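Local coordinates for oxygen-independent coproporphyrinogen III oxidase (Escherichia coli, PDB 1OLT), which catalyses the oxygen-independent, radical SAM-dependent oxidative decarboxylation of two propionate groups of coproporphyrinogen III, giving the vinyl groups of protoporphyrinogen IX in heme biosynthesis, at residues A[30-35]-A[359-364]; A[335-340]-A[355-360]; A[154-159]-A[196-201]; A[139-144]-A[164-169]. One frame throughout, in Å; residues are numbered along the deposited sequence. Where two conformers were deposited one is given.

Interaction 1 of 4, residues A[30-35]-A[359-364]; sequences LEFSED and RGIALT
Ser33 and Gly360 pair as a single antiparallel bridge, by which the loop leading to helix 38-45 lies against the outer strand 357-362 of a small three-stranded antiparallel sheet. Both backbone bonds of a hydrogen-bonded pair are made: Ser33 N reaches Gly360 O at 2.9 Å, nearly straight at 170°, and Gly360 N returns to Ser33 O at 3.0 Å. The tight part lies beside this bridge, round Phe32. Phe32 CB sits over one face of the Arg359 guanidinium and touches the aliphatic part of that side chain, 3.8 Å from Arg359 CD. The ring stands steeply to the guanidinium, the planes 74° apart, with Arg359 NE near the ring edge. On the Ile361 side, Phe32 CD1 meets Ile361 CG2 at 4.1 Å, while the ring also passes Gly360 CA obliquely. Phe32 is buried, also touching Tyr336 and Gln338 of the next strand, and Gln338 takes the polar end of Arg359. The Phe32 side chain comes, by nearest atoms, within about 4 Å of that of Ile329, a residue binding one S-adenosylmethionine. The solvent side is much looser. Glu34 is exposed and only brushes the strand, Glu34 CG lying 4.1 Å from Arg359 CB, with its carboxylate well short of the guanidinium. At this margin the loop is shaped by its own ST turn: with OG swung away from its own backbone N (chi1 155°), the Ser33 hydroxyl accepts from the backbone two residues on, Asp35 N to Ser33 OG, 3.1 Å.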
loop_
_atom_site.group_PDB
_atom_site.type_symbol
_atom_site.label_atom_id
_atom_site.label_comp_id
_atom_site.label_asym_id
_atom_site.label_seq_id
_atom_site.Cartn_x
_atom_site.Cartn_y
_atom_site.Cartn_z
ATOM N N LEU A 30 14.757 3.428 -5.301
ATOM C CA LEU A 30 16.212 3.391 -5.583
ATOM C C LEU A 30 16.657 4.584 -6.429
ATOM O O LEU A 30 17.791 5.051 -6.299
ATOM C CB LEU A 30 16.631 2.146 -6.361
ATOM C CG LEU A 30 16.427 0.770 -5.777
ATOM C CD1 LEU A 30 16.908 -0.278 -6.816
ATOM C CD2 LEU A 30 17.166 0.663 -4.461
ATOM N N GLU A 31 15.766 5.068 -7.299
ATOM C CA GLU A 31 16.108 6.155 -8.199
ATOM C C GLU A 31 15.887 7.563 -7.632
ATOM O O GLU A 31 16.152 8.520 -8.325
ATOM C CB GLU A 31 15.324 5.995 -9.493
ATOM C CG GLU A 31 15.438 4.609 -10.133
ATOM C CD GLU A 31 16.869 4.055 -10.236
ATOM O OE1 GLU A 31 17.867 4.820 -10.423
ATOM O OE2 GLU A 31 16.990 2.811 -10.133
ATOM N N PHE A 32 15.406 7.692 -6.396
ATOM C CA PHE A 32 15.133 9.024 -5.821
ATOM C C PHE A 32 16.481 9.674 -5.535
ATOM O O PHE A 32 17.377 9.010 -5.092
ATOM C CB PHE A 32 14.290 8.966 -4.510
ATOM C CG PHE A 32 12.839 8.502 -4.681
ATOM C CD1 PHE A 32 12.324 8.073 -5.888
ATOM C CD2 PHE A 32 12.009 8.440 -3.570
ATOM C CE1 PHE A 32 10.993 7.613 -5.981
ATOM C CE2 PHE A 32 10.683 7.995 -3.669
ATOM C CZ PHE A 32 10.183 7.596 -4.889
ATOM N N SER A 33 16.620 10.964 -5.800
ATOM C CA SER A 33 17.869 11.654 -5.615
ATOM C C SER A 33 17.695 12.942 -4.769
ATOM O O SER A 33 16.735 13.673 -4.900
ATOM C CB SER A 33 18.447 11.991 -6.979
ATOM O OG SER A 33 19.307 13.098 -6.919
ATOM N N GLU A 34 18.678 13.220 -3.936
ATOM C CA GLU A 34 18.662 14.389 -3.061
ATOM C C GLU A 34 18.856 15.680 -3.824
ATOM O O GLU A 34 18.700 16.739 -3.259
ATOM C CB GLU A 34 19.693 14.233 -1.953
ATOM C CG GLU A 34 19.371 13.048 -1.038
ATOM C CD GLU A 34 20.385 12.854 0.089
ATOM O OE1 GLU A 34 21.000 13.854 0.500
ATOM O OE2 GLU A 34 20.563 11.691 0.555
ATOM N N ASP A 35 19.173 15.572 -5.110
ATOM C CA ASP A 35 19.306 16.706 -5.996
ATOM C C ASP A 35 17.968 17.314 -6.375
ATOM O O ASP A 35 17.911 18.458 -6.759
ATOM C CB ASP A 35 20.032 16.254 -7.266
ATOM C CG ASP A 35 21.548 16.011 -7.037
ATOM O OD1 ASP A 35 22.106 16.583 -6.049
ATOM O OD2 ASP A 35 22.249 15.285 -7.808
ATOM N N ARG A 359 14.280 14.015 -0.995
ATOM C CA ARG A 359 14.733 13.505 -2.275
ATOM C C ARG A 359 13.563 13.213 -3.181
ATOM O O ARG A 359 12.430 13.200 -2.738
ATOM C CB ARG A 359 15.538 12.231 -2.069
ATOM C CG ARG A 359 14.785 11.187 -1.312
ATOM C CD ARG A 359 15.591 9.877 -1.074
ATOM N NE ARG A 359 14.766 8.814 -0.580
ATOM C CZ ARG A 359 15.056 7.507 -0.664
ATOM N NH1 ARG A 359 16.160 7.115 -1.273
ATOM N NH2 ARG A 359 14.227 6.579 -0.141
ATOM N N GLY A 360 13.848 12.992 -4.463
ATOM C CA GLY A 360 12.799 12.627 -5.394
ATOM C C GLY A 360 13.295 12.475 -6.816
ATOM O O GLY A 360 14.495 12.437 -7.057
ATOM N N ILE A 361 12.353 12.384 -7.758
ATOM C CA ILE A 361 12.658 12.250 -9.188
ATOM C C ILE A 361 11.602 12.924 -10.065
ATOM O O ILE A 361 10.411 12.776 -9.814
ATOM C CB ILE A 361 12.724 10.739 -9.574
ATOM C CG1 ILE A 361 13.150 10.558 -11.072
ATOM C CG2 ILE A 361 11.422 10.069 -9.339
ATOM C CD1 ILE A 361 14.019 9.399 -11.247
ATOM N N ALA A 362 12.043 13.613 -11.109
ATOM C CA ALA A 362 11.147 14.102 -12.153
ATOM C C ALA A 362 11.194 13.018 -13.221
ATOM O O ALA A 362 12.231 12.792 -13.787
ATOM C CB ALA A 362 11.659 15.413 -12.725
ATOM N N LEU A 363 10.089 12.346 -13.486
ATOM C CA LEU A 363 10.068 11.278 -14.449
ATOM C C LEU A 363 10.271 11.832 -15.893
ATOM O O LEU A 363 9.681 12.821 -16.265
ATOM C CB LEU A 363 8.749 10.512 -14.394
ATOM C CG LEU A 363 8.529 9.456 -13.319
ATOM C CD1 LEU A 363 8.601 10.054 -11.948
ATOM C CD2 LEU A 363 7.149 8.736 -13.515
ATOM N N THR A 364 11.126 11.193 -16.653
ATOM C CA THR A 364 11.235 11.448 -18.095
ATOM C C THR A 364 9.993 10.941 -18.864
ATOM O O THR A 364 9.115 10.324 -18.295
ATOM C CB THR A 364 12.474 10.746 -18.690
ATOM O OG1 THR A 364 12.360 9.323 -18.504
ATOM C CG2 THR A 364 13.790 11.171 -17.964
#

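Interaction 2 of 4, residues A[335-340]-A[355-360]; sequences CYAQNQ and NALWRG
Gln338 and Arg359 form the hydrogen-bonded pair at the middle of a buried antiparallel strand contact, where the central strand 335-339 meets strand 357-362 of the three-stranded sheet; helix 343-353 makes the connection between them. Gln338 N gives a short bond of 2.7 Å to Arg359 O, and Gln338 O accepts twice, from Arg359 N and, at 2.9 Å, from Trp358 N. The side chains meet as well. They run alongside each other, amide and guanidinium planes only 14° apart, and Arg359 NE (3.0 Å) and Arg359 NH2 (2.9 Å) both give bent bonds to Gln338 OE1, which lies close to the guanidinium plane at its edge. Gln338 NE2 gives to Ser327 O, which leaves the amide little freedom to flip. An alanine at Arg359 would remove both donors to Gln338 OE1 and is likely to leave that buried oxygen without its mates and the amide less firmly oriented. The Trp358 ring lies between the amide of Gln340, with Gln340 OE1 3.6 Å from Trp358 CD1, and the aliphatic chain of Arg359 over the opposite face. The bend of Gln340 at its second torsion (chi2 -68°) brings its amide back over the indole, where Gln349 takes NE2. Beyond, Gln340 N bonds to Ala356 O at 2.9 Å, and a water bridges Asn339 OD1 and Ala356 N, while Asn339 ND2 gives to Gly325 O and Glu92 OE2. On the other side of the sheet, Ala337 CB packs on Leu357 CD1 at 3.7 Å. With Trp358 and Arg359 both facing Gln338, this is a classic beta bulge, set beside the S-adenosylmethionine site.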
loop_
_atom_site.group_PDB
_atom_site.type_symbol
_atom_site.label_atom_id
_atom_site.label_comp_id
_atom_site.label_asym_id
_atom_site.label_seq_id
_atom_site.Cartn_x
_atom_site.Cartn_y
_atom_site.Cartn_z
ATOM N N CYS A 335 6.172 13.608 -10.927
ATOM C CA CYS A 335 7.340 13.533 -10.067
ATOM C C CYS A 335 7.020 12.725 -8.828
ATOM O O CYS A 335 5.873 12.604 -8.445
ATOM C CB CYS A 335 7.857 14.919 -9.618
ATOM S SG CYS A 335 8.287 16.028 -10.933
ATOM N N TYR A 336 8.031 12.104 -8.240
ATOM C CA TYR A 336 7.941 11.547 -6.910
ATOM C C TYR A 336 8.871 12.376 -6.000
ATOM O O TYR A 336 9.942 12.767 -6.396
ATOM C CB TYR A 336 8.308 10.050 -6.852
ATOM C CG TYR A 336 7.561 9.146 -7.836
ATOM C CD1 TYR A 336 6.269 9.465 -8.279
ATOM C CD2 TYR A 336 8.138 7.970 -8.329
ATOM C CE1 TYR A 336 5.572 8.649 -9.177
ATOM C CE2 TYR A 336 7.450 7.141 -9.251
ATOM C CZ TYR A 336 6.158 7.488 -9.660
ATOM O OH TYR A 336 5.454 6.720 -10.579
ATOM N N ALA A 337 8.434 12.618 -4.768
ATOM C CA ALA A 337 9.181 13.383 -3.788
ATOM C C ALA A 337 8.941 12.780 -2.424
ATOM O O ALA A 337 7.811 12.467 -2.064
ATOM C CB ALA A 337 8.703 14.841 -3.829
ATOM N N GLN A 338 9.981 12.670 -1.630
ATOM C CA GLN A 338 9.845 12.060 -0.317
ATOM C C GLN A 338 10.403 12.967 0.743
ATOM O O GLN A 338 11.463 13.569 0.563
ATOM C CB GLN A 338 10.620 10.730 -0.210
ATOM C CG GLN A 338 10.300 9.902 0.989
ATOM C CD GLN A 338 10.940 8.499 1.004
ATOM O OE1 GLN A 338 11.942 8.279 0.344
ATOM N NE2 GLN A 338 10.338 7.563 1.767
ATOM N N ASN A 339 9.687 13.028 1.840
ATOM C CA ASN A 339 10.164 13.661 3.062
ATOM C C ASN A 339 11.279 12.864 3.741
ATOM O O ASN A 339 11.377 11.621 3.607
ATOM C CB ASN A 339 8.999 13.802 4.044
ATOM C CG ASN A 339 8.069 14.958 3.715
ATOM O OD1 ASN A 339 8.409 15.883 2.929
ATOM N ND2 ASN A 339 6.851 14.944 4.371
ATOM N N GLN A 340 12.136 13.575 4.452
ATOM C CA GLN A 340 13.074 13.010 5.441
ATOM C C GLN A 340 12.469 11.788 6.125
ATOM O O GLN A 340 11.359 11.842 6.635
ATOM C CB GLN A 340 13.443 14.100 6.488
ATOM C CG GLN A 340 14.147 15.343 5.934
ATOM C CD GLN A 340 15.546 15.130 5.413
ATOM O OE1 GLN A 340 16.158 14.083 5.630
ATOM N NE2 GLN A 340 16.045 16.117 4.663
ATOM N N ASN A 355 9.038 22.707 5.400
ATOM C CA ASN A 355 8.833 21.422 4.741
ATOM C C ASN A 355 10.008 20.459 5.034
ATOM O O ASN A 355 11.067 20.853 5.552
ATOM C CB ASN A 355 8.667 21.641 3.181
ATOM C CG ASN A 355 9.917 22.100 2.523
ATOM O OD1 ASN A 355 10.113 23.322 2.262
ATOM N ND2 ASN A 355 10.803 21.182 2.258
ATOM N N ALA A 356 9.825 19.207 4.680
ATOM C CA ALA A 356 10.832 18.199 4.930
ATOM C C ALA A 356 11.266 17.508 3.645
ATOM O O ALA A 356 11.753 16.387 3.691
ATOM C CB ALA A 356 10.286 17.179 5.922
ATOM N N LEU A 357 11.128 18.170 2.512
ATOM C CA LEU A 357 11.524 17.557 1.231
ATOM C C LEU A 357 12.969 17.133 1.275
ATOM O O LEU A 357 13.862 17.947 1.525
ATOM C CB LEU A 357 11.295 18.504 0.047
ATOM C CG LEU A 357 11.772 17.982 -1.320
ATOM C CD1 LEU A 357 11.034 16.826 -1.762
ATOM C CD2 LEU A 357 11.614 19.102 -2.352
ATOM N N TRP A 358 13.187 15.852 1.007
ATOM C CA TRP A 358 14.499 15.209 1.093
ATOM C C TRP A 358 15.043 14.817 -0.277
ATOM O O TRP A 358 16.152 15.199 -0.665
ATOM C CB TRP A 358 14.372 13.977 1.965
ATOM C CG TRP A 358 15.573 13.148 2.088
ATOM C CD1 TRP A 358 16.862 13.567 2.101
ATOM C CD2 TRP A 358 15.605 11.746 2.244
ATOM N NE1 TRP A 358 17.702 12.496 2.259
ATOM C CE2 TRP A 358 16.964 11.360 2.318
ATOM C CE3 TRP A 358 14.618 10.753 2.321
ATOM C CZ2 TRP A 358 17.360 10.038 2.449
ATOM C CZ3 TRP A 358 14.994 9.439 2.484
ATOM C CH2 TRP A 358 16.371 9.081 2.538
ATOM N N ARG A 359 14.280 14.015 -0.995
ATOM C CA ARG A 359 14.733 13.505 -2.275
ATOM C C ARG A 359 13.563 13.213 -3.181
ATOM O O ARG A 359 12.430 13.200 -2.738
ATOM C CB ARG A 359 15.538 12.231 -2.069
ATOM C CG ARG A 359 14.785 11.187 -1.312
ATOM C CD ARG A 359 15.591 9.877 -1.074
ATOM N NE ARG A 359 14.766 8.814 -0.580
ATOM C CZ ARG A 359 15.056 7.507 -0.664
ATOM N NH1 ARG A 359 16.160 7.115 -1.273
ATOM N NH2 ARG A 359 14.227 6.579 -0.141
ATOM N N GLY A 360 13.848 12.992 -4.463
ATOM C CA GLY A 360 12.799 12.627 -5.394
ATOM C C GLY A 360 13.295 12.475 -6.816
ATOM O O GLY A 360 14.495 12.437 -7.057
HETATM O O HOH W 1 7.319 18.498 3.405
#

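Interaction 3 of 4, residues A[154-159]-A[196-201]; sequences DVLDHL and NHAREI
His197 reaches across to Asp157 with its ring carbon CG anti to the backbone N (chi1 -174°), while Asp157 turns its carboxylate beside its own backbone N (chi1 -55°) to receive it. The two residues join neighbouring helices, 154-161 and 188-200, on the outside of the radical SAM barrel; the short segments run in roughly the same direction, 32° apart, with axes 9.7 Å from each other. His197 NE2 donates to Asp157 OD1 at 2.7 Å in a nearly straight bond. The oxygen lies in the plane of the imidazole and is met on its syn side, somewhat out of the carboxylate plane, the carboxylate being twisted against the ring. The carboxylate would probably stabilise a positive charge on the imidazole. Closer to the barrel sheet the helices touch through aliphatic groups. Leu156, buried, puts CD1 against Ala198 CB at 3.9 Å, and both residues also rest on Leu167 of strand 166-172, so that the helix pair is seated on the barrel sheet. Ile201, just past the end of its helix, completes the contact: its CG2 lies by the carboxylate, and its outstretched CD1 lands on backbone, 3.7 Å from Asp157 N.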
loop_
_atom_site.group_PDB
_atom_site.type_symbol
_atom_site.label_atom_id
_atom_site.label_comp_id
_atom_site.label_asym_id
_atom_site.label_seq_id
_atom_site.Cartn_x
_atom_site.Cartn_y
_atom_site.Cartn_z
ATOM N N ASP A 154 -14.759 2.578 21.538
ATOM C CA ASP A 154 -15.317 3.893 21.218
ATOM C C ASP A 154 -14.426 4.790 20.426
ATOM O O ASP A 154 -14.868 5.801 19.960
ATOM C CB ASP A 154 -15.934 4.584 22.436
ATOM C CG ASP A 154 -14.904 5.153 23.369
ATOM O OD1 ASP A 154 -13.672 5.154 23.102
ATOM O OD2 ASP A 154 -15.257 5.646 24.437
ATOM N N VAL A 155 -13.152 4.443 20.241
ATOM C CA VAL A 155 -12.301 5.166 19.297
ATOM C C VAL A 155 -12.863 5.047 17.856
ATOM O O VAL A 155 -12.734 5.977 17.048
ATOM C CB VAL A 155 -10.795 4.737 19.383
ATOM C CG1 VAL A 155 -9.930 5.340 18.265
ATOM C CG2 VAL A 155 -10.194 5.059 20.760
ATOM N N LEU A 156 -13.476 3.903 17.520
ATOM C CA LEU A 156 -14.111 3.748 16.211
ATOM C C LEU A 156 -15.280 4.706 16.034
ATOM O O LEU A 156 -15.411 5.309 14.966
ATOM C CB LEU A 156 -14.568 2.306 15.981
ATOM C CG LEU A 156 -13.444 1.257 16.016
ATOM C CD1 LEU A 156 -14.058 -0.097 15.707
ATOM C CD2 LEU A 156 -12.241 1.551 15.179
ATOM N N ASP A 157 -16.122 4.880 17.060
ATOM C CA ASP A 157 -17.195 5.881 16.989
ATOM C C ASP A 157 -16.603 7.293 16.766
ATOM O O ASP A 157 -17.115 8.062 15.996
ATOM C CB ASP A 157 -18.074 5.877 18.216
ATOM C CG ASP A 157 -18.667 4.471 18.487
ATOM O OD1 ASP A 157 -17.994 3.588 19.049
ATOM O OD2 ASP A 157 -19.771 4.193 18.118
ATOM N N HIS A 158 -15.519 7.593 17.428
ATOM C CA HIS A 158 -14.886 8.894 17.281
ATOM C C HIS A 158 -14.329 9.079 15.875
ATOM O O HIS A 158 -14.493 10.144 15.286
ATOM C CB HIS A 158 -13.761 9.033 18.235
ATOM C CG HIS A 158 -13.171 10.414 18.276
ATOM N ND1 HIS A 158 -13.814 11.468 18.866
ATOM C CD2 HIS A 158 -12.000 10.902 17.806
ATOM C CE1 HIS A 158 -13.072 12.560 18.775
ATOM N NE2 HIS A 158 -11.951 12.240 18.137
ATOM N N LEU A 159 -13.681 8.052 15.310
ATOM C CA LEU A 159 -13.202 8.124 13.928
ATOM C C LEU A 159 -14.353 8.368 12.949
ATOM O O LEU A 159 -14.260 9.161 12.008
ATOM C CB LEU A 159 -12.441 6.842 13.519
ATOM C CG LEU A 159 -11.166 6.642 14.342
ATOM C CD1 LEU A 159 -10.656 5.248 14.200
ATOM C CD2 LEU A 159 -10.136 7.655 13.881
ATOM N N ASN A 196 -16.442 -6.225 14.220
ATOM C CA ASN A 196 -17.885 -6.226 14.186
ATOM C C ASN A 196 -18.535 -4.867 14.633
ATOM O O ASN A 196 -19.534 -4.453 14.093
ATOM C CB ASN A 196 -18.410 -7.449 14.936
ATOM C CG ASN A 196 -18.201 -8.766 14.112
ATOM O OD1 ASN A 196 -17.494 -9.684 14.538
ATOM N ND2 ASN A 196 -18.794 -8.809 12.893
ATOM N N HIS A 197 -17.918 -4.160 15.564
ATOM C CA HIS A 197 -18.348 -2.838 15.929
ATOM C C HIS A 197 -18.123 -1.846 14.736
ATOM O O HIS A 197 -18.984 -0.974 14.468
ATOM C CB HIS A 197 -17.610 -2.340 17.219
ATOM C CG HIS A 197 -18.113 -1.034 17.740
ATOM N ND1 HIS A 197 -19.459 -0.778 17.938
ATOM C CD2 HIS A 197 -17.464 0.094 18.085
ATOM C CE1 HIS A 197 -19.605 0.452 18.396
ATOM N NE2 HIS A 197 -18.405 0.999 18.480
ATOM N N ALA A 198 -16.991 -1.969 14.058
ATOM C CA ALA A 198 -16.695 -1.131 12.906
ATOM C C ALA A 198 -17.813 -1.305 11.882
ATOM O O ALA A 198 -18.352 -0.351 11.416
ATOM C CB ALA A 198 -15.372 -1.488 12.290
ATOM N N ARG A 199 -18.196 -2.542 11.613
ATOM C CA ARG A 199 -19.264 -2.849 10.678
ATOM C C ARG A 199 -20.610 -2.279 11.142
ATOM O O ARG A 199 -21.374 -1.668 10.334
ATOM C CB ARG A 199 -19.361 -4.390 10.497
ATOM C CG ARG A 199 -20.365 -4.813 9.498
ATOM C CD ARG A 199 -20.695 -6.385 9.399
ATOM N NE ARG A 199 -19.626 -7.299 9.828
ATOM C CZ ARG A 199 -18.711 -7.836 9.001
ATOM N NH1 ARG A 199 -18.660 -7.533 7.691
ATOM N NH2 ARG A 199 -17.826 -8.666 9.502
ATOM N N GLU A 200 -20.914 -2.468 12.416
ATOM C CA GLU A 200 -22.156 -1.996 12.975
ATOM C C GLU A 200 -22.331 -0.477 12.897
ATOM O O GLU A 200 -23.433 -0.021 12.702
ATOM C CB GLU A 200 -22.349 -2.537 14.404
ATOM C CG GLU A 200 -22.734 -4.018 14.392
ATOM C CD GLU A 200 -23.189 -4.518 15.730
ATOM O OE1 GLU A 200 -22.528 -4.176 16.725
ATOM O OE2 GLU A 200 -24.228 -5.240 15.777
ATOM N N ILE A 201 -21.251 0.285 12.999
ATOM C CA ILE A 201 -21.354 1.754 12.928
ATOM C C ILE A 201 -21.096 2.314 11.509
ATOM O O ILE A 201 -21.017 3.502 11.342
ATOM C CB ILE A 201 -20.474 2.463 13.979
ATOM C CG1 ILE A 201 -19.030 2.273 13.693
ATOM C CG2 ILE A 201 -20.845 1.959 15.407
ATOM C CD1 ILE A 201 -18.210 2.947 14.747
#

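Interaction 4 of 4, residues A[139-144]-A[164-169]; sequences DAEISI and FNRLSM
Asn165 mimics a piece of strand beside Ile142, using both ends of its amide at the start of two neighbouring parallel strands in the radical SAM barrel, 140-146 and 166-172, joined by helix 154-161 as a beta-alpha-beta unit. Asn165 ND2 gives to Ala140 O at 3.1 Å, within the amide plane, and Asn165 OD1 accepts from Ile142 N at 2.9 Å; both bonds are nearly straight. Ile142 O in turn receives Asn165 N at 2.8 Å and Arg166 N. A leucine in place of Asn165 would probably leave Ala140 O and Ile142 N without these partners and weaken the start of the pairing. Further on, Ile144 N bonds to Arg166 O, and Ser168 N to Ile144 O. The charged pair is stacked instead of in plane: in the conformers given, Glu141 OE1 lies 2.9 Å from Arg166 NH1, well out of the guanidinium plane, so the attraction is of charge alone, and Glu296 is a second salt-bridge partner of Arg166 NH1. Packing surrounds the Phe164 ring. It lies between isoleucines: Ile144 CB touches Phe164 CE2 (3.6 Å), with Ile144 CD1 over that face, and Ser143 O is near the ring edge. Over the opposite face, a CH-pi contact puts Ile142 CG2 3.8 Å from the Phe164 ring centroid.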
loop_
_atom_site.group_PDB
_atom_site.type_symbol
_atom_site.label_atom_id
_atom_site.label_comp_id
_atom_site.label_asym_id
_atom_site.label_seq_id
_atom_site.Cartn_x
_atom_site.Cartn_y
_atom_site.Cartn_z
ATOM N N ASP A 139 -17.921 13.519 -0.343
ATOM C CA ASP A 139 -17.834 12.057 -0.466
ATOM C C ASP A 139 -16.406 11.545 -0.562
ATOM O O ASP A 139 -16.175 10.494 -1.103
ATOM C CB ASP A 139 -18.632 11.580 -1.676
ATOM C CG ASP A 139 -18.060 12.081 -2.949
ATOM O OD1 ASP A 139 -17.135 12.933 -2.900
ATOM O OD2 ASP A 139 -18.451 11.684 -4.038
ATOM N N ALA A 140 -15.436 12.290 -0.005
ATOM C CA ALA A 140 -14.075 11.790 0.063
ATOM C C ALA A 140 -13.976 10.449 0.766
ATOM O O ALA A 140 -14.683 10.155 1.695
ATOM C CB ALA A 140 -13.130 12.867 0.752
ATOM N N GLU A 141 -12.907 9.720 0.441
ATOM C CA GLU A 141 -12.641 8.361 0.955
ATOM C C GLU A 141 -11.640 8.701 2.006
ATOM O O GLU A 141 -10.604 9.251 1.707
ATOM C CB GLU A 141 -12.061 7.479 -0.152
ATOM C CG GLU A 141 -11.577 6.122 0.281
ATOM C CD GLU A 141 -10.735 5.424 -0.802
ATOM O OE1 GLU A 141 -11.279 5.068 -1.853
ATOM O OE2 GLU A 141 -9.526 5.236 -0.593
ATOM N N ILE A 142 -11.980 8.434 3.242
ATOM C CA ILE A 142 -11.145 8.830 4.414
ATOM C C ILE A 142 -10.839 7.562 5.253
ATOM O O ILE A 142 -11.745 6.962 5.863
ATOM C CB ILE A 142 -11.898 9.905 5.238
ATOM C CG1 ILE A 142 -12.134 11.153 4.376
ATOM C CG2 ILE A 142 -11.119 10.312 6.474
ATOM C CD1 ILE A 142 -12.974 12.156 5.021
ATOM N N SER A 143 -9.597 7.110 5.191
ATOM C CA SER A 143 -9.204 5.813 5.707
ATOM C C SER A 143 -8.050 5.897 6.700
ATOM O O SER A 143 -7.265 6.848 6.715
ATOM C CB SER A 143 -8.792 4.845 4.587
ATOM O OG SER A 143 -7.812 5.361 3.741
ATOM N N ILE A 144 -7.963 4.872 7.515
ATOM C CA ILE A 144 -6.960 4.834 8.562
ATOM C C ILE A 144 -6.644 3.364 8.854
ATOM O O ILE A 144 -7.509 2.481 8.721
ATOM C CB ILE A 144 -7.509 5.527 9.835
ATOM C CG1 ILE A 144 -6.474 5.617 10.967
ATOM C CG2 ILE A 144 -8.754 4.816 10.357
ATOM C CD1 ILE A 144 -6.896 6.457 12.132
ATOM N N PHE A 164 -14.089 9.461 9.164
ATOM C CA PHE A 164 -13.447 8.243 8.600
ATOM C C PHE A 164 -14.511 7.257 8.138
ATOM O O PHE A 164 -15.487 7.055 8.836
ATOM C CB PHE A 164 -12.509 7.595 9.581
ATOM C CG PHE A 164 -11.220 8.353 9.772
ATOM C CD1 PHE A 164 -11.125 9.373 10.711
ATOM C CD2 PHE A 164 -10.110 8.080 9.001
ATOM C CE1 PHE A 164 -9.949 10.029 10.876
ATOM C CE2 PHE A 164 -8.936 8.807 9.152
ATOM C CZ PHE A 164 -8.858 9.747 10.112
ATOM N N ASN A 165 -14.340 6.701 6.950
ATOM C CA ASN A 165 -15.298 5.718 6.383
ATOM C C ASN A 165 -14.703 4.369 5.936
ATOM O O ASN A 165 -15.461 3.461 5.474
ATOM C CB ASN A 165 -16.155 6.350 5.275
ATOM C CG ASN A 165 -15.341 7.136 4.237
ATOM O OD1 ASN A 165 -14.226 6.782 3.874
ATOM N ND2 ASN A 165 -15.940 8.188 3.736
ATOM N N ARG A 166 -13.377 4.274 6.009
ATOM C CA ARG A 166 -12.693 3.061 5.737
ATOM C C ARG A 166 -11.589 2.802 6.730
ATOM O O ARG A 166 -10.894 3.676 7.137
ATOM C CB ARG A 166 -12.047 3.090 4.394
ATOM C CG ARG A 166 -12.968 3.548 3.339
ATOM C CD ARG A 166 -12.640 3.042 2.050
ATOM N NE ARG A 166 -13.786 3.129 1.150
ATOM C CZ ARG A 166 -13.656 2.973 -0.124
ATOM N NH1 ARG A 166 -12.441 2.685 -0.610
ATOM N NH2 ARG A 166 -14.735 3.090 -0.924
ATOM N N LEU A 167 -11.417 1.539 7.091
ATOM C CA LEU A 167 -10.311 1.145 7.958
ATOM C C LEU A 167 -9.634 -0.165 7.517
ATOM O O LEU A 167 -10.264 -1.030 6.886
ATOM C CB LEU A 167 -10.760 1.076 9.425
ATOM C CG LEU A 167 -11.499 -0.078 10.098
ATOM C CD1 LEU A 167 -10.725 -1.382 10.314
ATOM C CD2 LEU A 167 -11.992 0.451 11.458
ATOM N N SER A 168 -8.381 -0.297 7.937
ATOM C CA SER A 168 -7.537 -1.446 7.750
ATOM C C SER A 168 -7.008 -1.807 9.141
ATOM O O SER A 168 -6.650 -0.904 9.949
ATOM C CB SER A 168 -6.415 -1.110 6.801
ATOM O OG SER A 168 -5.647 -2.261 6.640
ATOM N N MET A 169 -6.998 -3.101 9.458
ATOM C CA MET A 169 -6.597 -3.562 10.753
ATOM C C MET A 169 -5.570 -4.654 10.590
ATOM O O MET A 169 -5.790 -5.629 9.880
ATOM C CB MET A 169 -7.829 -4.067 11.496
ATOM C CG MET A 169 -7.597 -4.730 12.841
ATOM S SD MET A 169 -9.149 -5.384 13.602
ATOM C CE MET A 169 -10.170 -3.902 13.416
#

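How the interactions relate
Interactions 1 and 2 share Arg359 and Gly360 and use the two edges of strand 357-362: the loop 30-35 takes one, strand 335-339 the other. Interactions 3 and 4 also adjoin, their centres 12 Å apart, because the helices of 3 lie on the strands of 4; Leu156 CD2 meets Leu167 CD2 at 3.9 Å, and Leu159 CD2 meets Ile144 CD1 at the same distance. The two groups are separate, interactions 2 and 4 lying about 25 Å apart between centres. Interactions 2 and 4 border the active site: nearest atoms put the side chains of Gln338 about 5 Å and Ser168 about 6 Å from a bound S-adenosylmethionine, whereas the side chain of Leu156 in interaction 3 is about 12 Å from one.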